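Local coordinates for CNPV058 bcl-2 like protein (PDB 5WOS), which inhibits apoptosis of the infected host cell as a viral Bcl-2 homologue, interacting with the proapoptotic factors BAK1 and BAX and with other BH3-containing proteins, at residues N25-Y30 / Y104-F109. Numbering follows the deposited sequence.
Sequences NYFIEY and YVTKVF
Thr106 OG1 is hydrogen-bonded to the carbonyl oxygen of Gly102, one turn back in its own helix, and Thr106 OG1 also lies 3.5 Å from Phe27 CD2. With OG1 set beside the backbone N (chi1 -54°), one torsion serves both the intrahelical bond and the approach to the ring. The two side chains cross at about a right angle, and the hydroxyl comes to the ring obliquely.

Nearer the C-terminal end of segment 25-30, the Lys107 chain passes the CE2 edge of the Tyr30 ring. Its CB lies 3.7 Å from Tyr30 CE2, CD follows at a similar separation, both beyond the rim, and CE stands over one face, 4.0 Å above the ring plane. The chain bends at chi2, and Lys107 CE comes 3.5 Å from Tyr30 O; a bend at chi4 (-56°) sets NZ, which makes a weak hydrogen bond to Cys31 O. Attraction between the ammonium and the ring is weak at most, since NZ is 5.5 Å from the Tyr30 ring centroid. Tyr30 OH lies loosely at the edge of the Tyr104 ring, 4.2 Å from Tyr104 CD1.

The axes of 25-30 and 104-109, parts of helices 14-32 and 92-112 in this all-helical Bcl-2 protein, cross at -48°; helix 121-138 adjoins Phe27 and Thr106 through Ile125 and Met121, while helix 43-69 meets Tyr104 through Ile61.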
ATOM      1  N   ASN A  25      -8.163  -2.911   6.454  1.00 38.95           N
ATOM      2  CA  ASN A  25      -7.952  -3.794   7.593  1.00 39.74           C
ATOM      3  C   ASN A  25      -6.474  -4.020   7.885  1.00 37.69           C
ATOM      4  O   ASN A  25      -6.103  -4.188   9.053  1.00 35.29           O
ATOM      5  CB  ASN A  25      -8.666  -5.127   7.358  1.00 36.43           C
ATOM      6  CG  ASN A  25     -10.131  -5.076   7.757  1.00 39.00           C
ATOM      7  OD1 ASN A  25     -10.469  -5.218   8.931  1.00 47.45           O
ATOM      8  ND2 ASN A  25     -11.009  -4.872   6.781  1.00 43.49           N
ATOM      9  N   TYR A  26      -5.612  -4.024   6.865  1.00 37.06           N
ATOM     10  CA  TYR A  26      -4.188  -4.157   7.143  1.00 33.94           C
ATOM     11  C   TYR A  26      -3.658  -2.926   7.868  1.00 33.38           C
ATOM     12  O   TYR A  26      -2.872  -3.046   8.816  1.00 36.37           O
ATOM     13  CB  TYR A  26      -3.403  -4.402   5.857  1.00 36.57           C
ATOM     14  CG  TYR A  26      -1.920  -4.555   6.110  1.00 32.13           C
ATOM     15  CD1 TYR A  26      -1.018  -3.595   5.680  1.00 29.92           C
ATOM     16  CD2 TYR A  26      -1.430  -5.649   6.806  1.00 32.45           C
ATOM     17  CE1 TYR A  26       0.332  -3.728   5.925  1.00 32.47           C
ATOM     18  CE2 TYR A  26      -0.085  -5.792   7.050  1.00 34.78           C
ATOM     19  CZ  TYR A  26       0.792  -4.827   6.611  1.00 35.63           C
ATOM     20  OH  TYR A  26       2.139  -4.967   6.857  1.00 38.19           O
ATOM     21  N   PHE A  27      -4.070  -1.732   7.440  1.00 34.05           N
ATOM     22  CA  PHE A  27      -3.670  -0.526   8.154  1.00 36.38           C
ATOM     23  C   PHE A  27      -4.136  -0.587   9.602  1.00 39.61           C
ATOM     24  O   PHE A  27      -3.357  -0.343  10.530  1.00 39.72           O
ATOM     25  CB  PHE A  27      -4.228   0.718   7.455  1.00 34.14           C
ATOM     26  CG  PHE A  27      -3.547   1.054   6.154  1.00 33.06           C
ATOM     27  CD1 PHE A  27      -2.648   0.179   5.562  1.00 37.30           C
ATOM     28  CD2 PHE A  27      -3.801   2.261   5.525  1.00 37.34           C
ATOM     29  CE1 PHE A  27      -2.027   0.500   4.368  1.00 40.15           C
ATOM     30  CE2 PHE A  27      -3.183   2.585   4.337  1.00 35.58           C
ATOM     31  CZ  PHE A  27      -2.296   1.704   3.759  1.00 37.99           C
ATOM     32  N   ILE A  28      -5.409  -0.932   9.812  1.00 40.95           N
ATOM     33  CA  ILE A  28      -5.927  -1.106  11.169  1.00 37.98           C
ATOM     34  C   ILE A  28      -5.056  -2.088  11.943  1.00 43.11           C
ATOM     35  O   ILE A  28      -4.570  -1.789  13.040  1.00 43.76           O
ATOM     36  CB  ILE A  28      -7.393  -1.570  11.121  1.00 45.13           C
ATOM     37  CG1 ILE A  28      -8.284  -0.445  10.589  1.00 43.24           C
ATOM     38  CG2 ILE A  28      -7.870  -2.009  12.502  1.00 44.94           C
ATOM     39  CD1 ILE A  28      -9.673  -0.895  10.220  1.00 32.92           C
ATOM     40  N   GLU A  29      -4.849  -3.282  11.382  1.00 39.72           N
ATOM     41  CA  GLU A  29      -4.071  -4.292  12.089  1.00 39.42           C
ATOM     42  C   GLU A  29      -2.648  -3.813  12.348  1.00 42.17           C
ATOM     43  O   GLU A  29      -2.085  -4.073  13.418  1.00 44.15           O
ATOM     44  CB  GLU A  29      -4.061  -5.604  11.304  1.00 38.18           C
ATOM     45  CG  GLU A  29      -3.267  -6.715  12.003  1.00 42.85           C
ATOM     46  CD  GLU A  29      -3.599  -8.108  11.492  1.00 50.93           C
ATOM     47  OE1 GLU A  29      -4.586  -8.257  10.742  1.00 55.53           O
ATOM     48  OE2 GLU A  29      -2.873  -9.061  11.847  1.00 51.04           O
ATOM     49  N   TYR A  30      -2.052  -3.102  11.390  1.00 41.05           N
ATOM     50  CA  TYR A  30      -0.669  -2.678  11.563  1.00 40.69           C
ATOM     51  C   TYR A  30      -0.545  -1.551  12.580  1.00 45.94           C
ATOM     52  O   TYR A  30       0.484  -1.438  13.253  1.00 42.51           O
ATOM     53  CB  TYR A  30      -0.072  -2.235  10.230  1.00 39.28           C
ATOM     54  CG  TYR A  30       1.370  -1.810  10.370  1.00 41.56           C
ATOM     55  CD1 TYR A  30       2.358  -2.741  10.659  1.00 39.22           C
ATOM     56  CD2 TYR A  30       1.742  -0.481  10.234  1.00 37.64           C
ATOM     57  CE1 TYR A  30       3.674  -2.363  10.800  1.00 36.00           C
ATOM     58  CE2 TYR A  30       3.058  -0.094  10.374  1.00 41.05           C
ATOM     59  CZ  TYR A  30       4.021  -1.042  10.658  1.00 41.74           C
ATOM     60  OH  TYR A  30       5.341  -0.668  10.797  1.00 46.66           O
ATOM     61  N   TYR A 104       3.127   2.106   6.725  1.00 41.36           N
ATOM     62  CA  TYR A 104       4.096   2.755   7.603  1.00 44.20           C
ATOM     63  C   TYR A 104       3.735   4.219   7.824  1.00 43.85           C
ATOM     64  O   TYR A 104       3.732   4.704   8.962  1.00 44.97           O
ATOM     65  CB  TYR A 104       5.507   2.634   7.025  1.00 44.95           C
ATOM     66  CG  TYR A 104       6.543   3.320   7.881  1.00 51.35           C
ATOM     67  CD1 TYR A 104       6.801   2.876   9.169  1.00 59.49           C
ATOM     68  CD2 TYR A 104       7.250   4.420   7.414  1.00 53.37           C
ATOM     69  CE1 TYR A 104       7.741   3.497   9.966  1.00 73.12           C
ATOM     70  CE2 TYR A 104       8.196   5.051   8.207  1.00 58.97           C
ATOM     71  CZ  TYR A 104       8.435   4.584   9.482  1.00 68.52           C
ATOM     72  OH  TYR A 104       9.368   5.199  10.283  1.00 74.96           O
ATOM     73  N   VAL A 105       3.441   4.944   6.742  1.00 42.79           N
ATOM     74  CA  VAL A 105       3.041   6.346   6.864  1.00 40.60           C
ATOM     75  C   VAL A 105       1.857   6.476   7.812  1.00 43.76           C
ATOM     76  O   VAL A 105       1.833   7.344   8.693  1.00 47.29           O
ATOM     77  CB  VAL A 105       2.719   6.931   5.475  1.00 36.40           C
ATOM     78  CG1 VAL A 105       1.882   8.204   5.587  1.00 44.68           C
ATOM     79  CG2 VAL A 105       4.003   7.222   4.720  1.00 34.23           C
ATOM     80  N   THR A 106       0.857   5.611   7.642  1.00 47.09           N
ATOM     81  CA  THR A 106      -0.328   5.670   8.491  1.00 45.28           C
ATOM     82  C   THR A 106       0.054   5.539   9.960  1.00 46.38           C
ATOM     83  O   THR A 106      -0.379   6.337  10.799  1.00 44.16           O
ATOM     84  CB  THR A 106      -1.316   4.574   8.082  1.00 37.93           C
ATOM     85  OG1 THR A 106      -1.592   4.674   6.678  1.00 46.07           O
ATOM     86  CG2 THR A 106      -2.621   4.709   8.843  1.00 39.10           C
ATOM     87  N   LYS A 107       0.868   4.535  10.292  1.00 45.81           N
ATOM     88  CA  LYS A 107       1.348   4.407  11.663  1.00 51.87           C
ATOM     89  C   LYS A 107       2.103   5.660  12.089  1.00 49.46           C
ATOM     90  O   LYS A 107       1.933   6.145  13.212  1.00 58.36           O
ATOM     91  CB  LYS A 107       2.243   3.174  11.801  1.00 49.11           C
ATOM     92  CG  LYS A 107       2.055   2.394  13.105  1.00 46.46           C
ATOM     93  CD  LYS A 107       3.356   1.740  13.553  1.00 52.27           C
ATOM     94  CE  LYS A 107       3.113   0.501  14.401  1.00 57.64           C
ATOM     95  NZ  LYS A 107       2.267   0.781  15.592  1.00 65.03           N
ATOM     96  N   VAL A 108       2.921   6.215  11.192  1.00 55.89           N
ATOM     97  CA  VAL A 108       3.746   7.370  11.540  1.00 55.72           C
ATOM     98  C   VAL A 108       2.869   8.570  11.871  1.00 60.66           C
ATOM     99  O   VAL A 108       3.083   9.258  12.877  1.00 67.75           O
ATOM    100  CB  VAL A 108       4.734   7.679  10.402  1.00 57.57           C
ATOM    101  CG1 VAL A 108       5.279   9.106  10.514  1.00 61.22           C
ATOM    102  CG2 VAL A 108       5.875   6.674  10.431  1.00 52.13           C
ATOM    103  N   PHE A 109       1.862   8.836  11.036  1.00 53.04           N
ATOM    104  CA  PHE A 109       0.920   9.901  11.353  1.00 58.83           C
ATOM    105  C   PHE A 109       0.079   9.563  12.574  1.00 62.12           C
ATOM    106  O   PHE A 109      -0.433  10.472  13.235  1.00 60.37           O
ATOM    107  CB  PHE A 109       0.004  10.179  10.160  1.00 54.94           C
ATOM    108  CG  PHE A 109       0.597  11.099   9.133  1.00 57.98           C
ATOM    109  CD1 PHE A 109       1.237  12.265   9.510  1.00 66.32           C
ATOM    110  CD2 PHE A 109       0.502  10.800   7.784  1.00 65.20           C
ATOM    111  CE1 PHE A 109       1.773  13.110   8.566  1.00 67.80           C
ATOM    112  CE2 PHE A 109       1.039  11.643   6.839  1.00 57.74           C
ATOM    113  CZ  PHE A 109       1.671  12.801   7.231  1.00 63.53           C
TER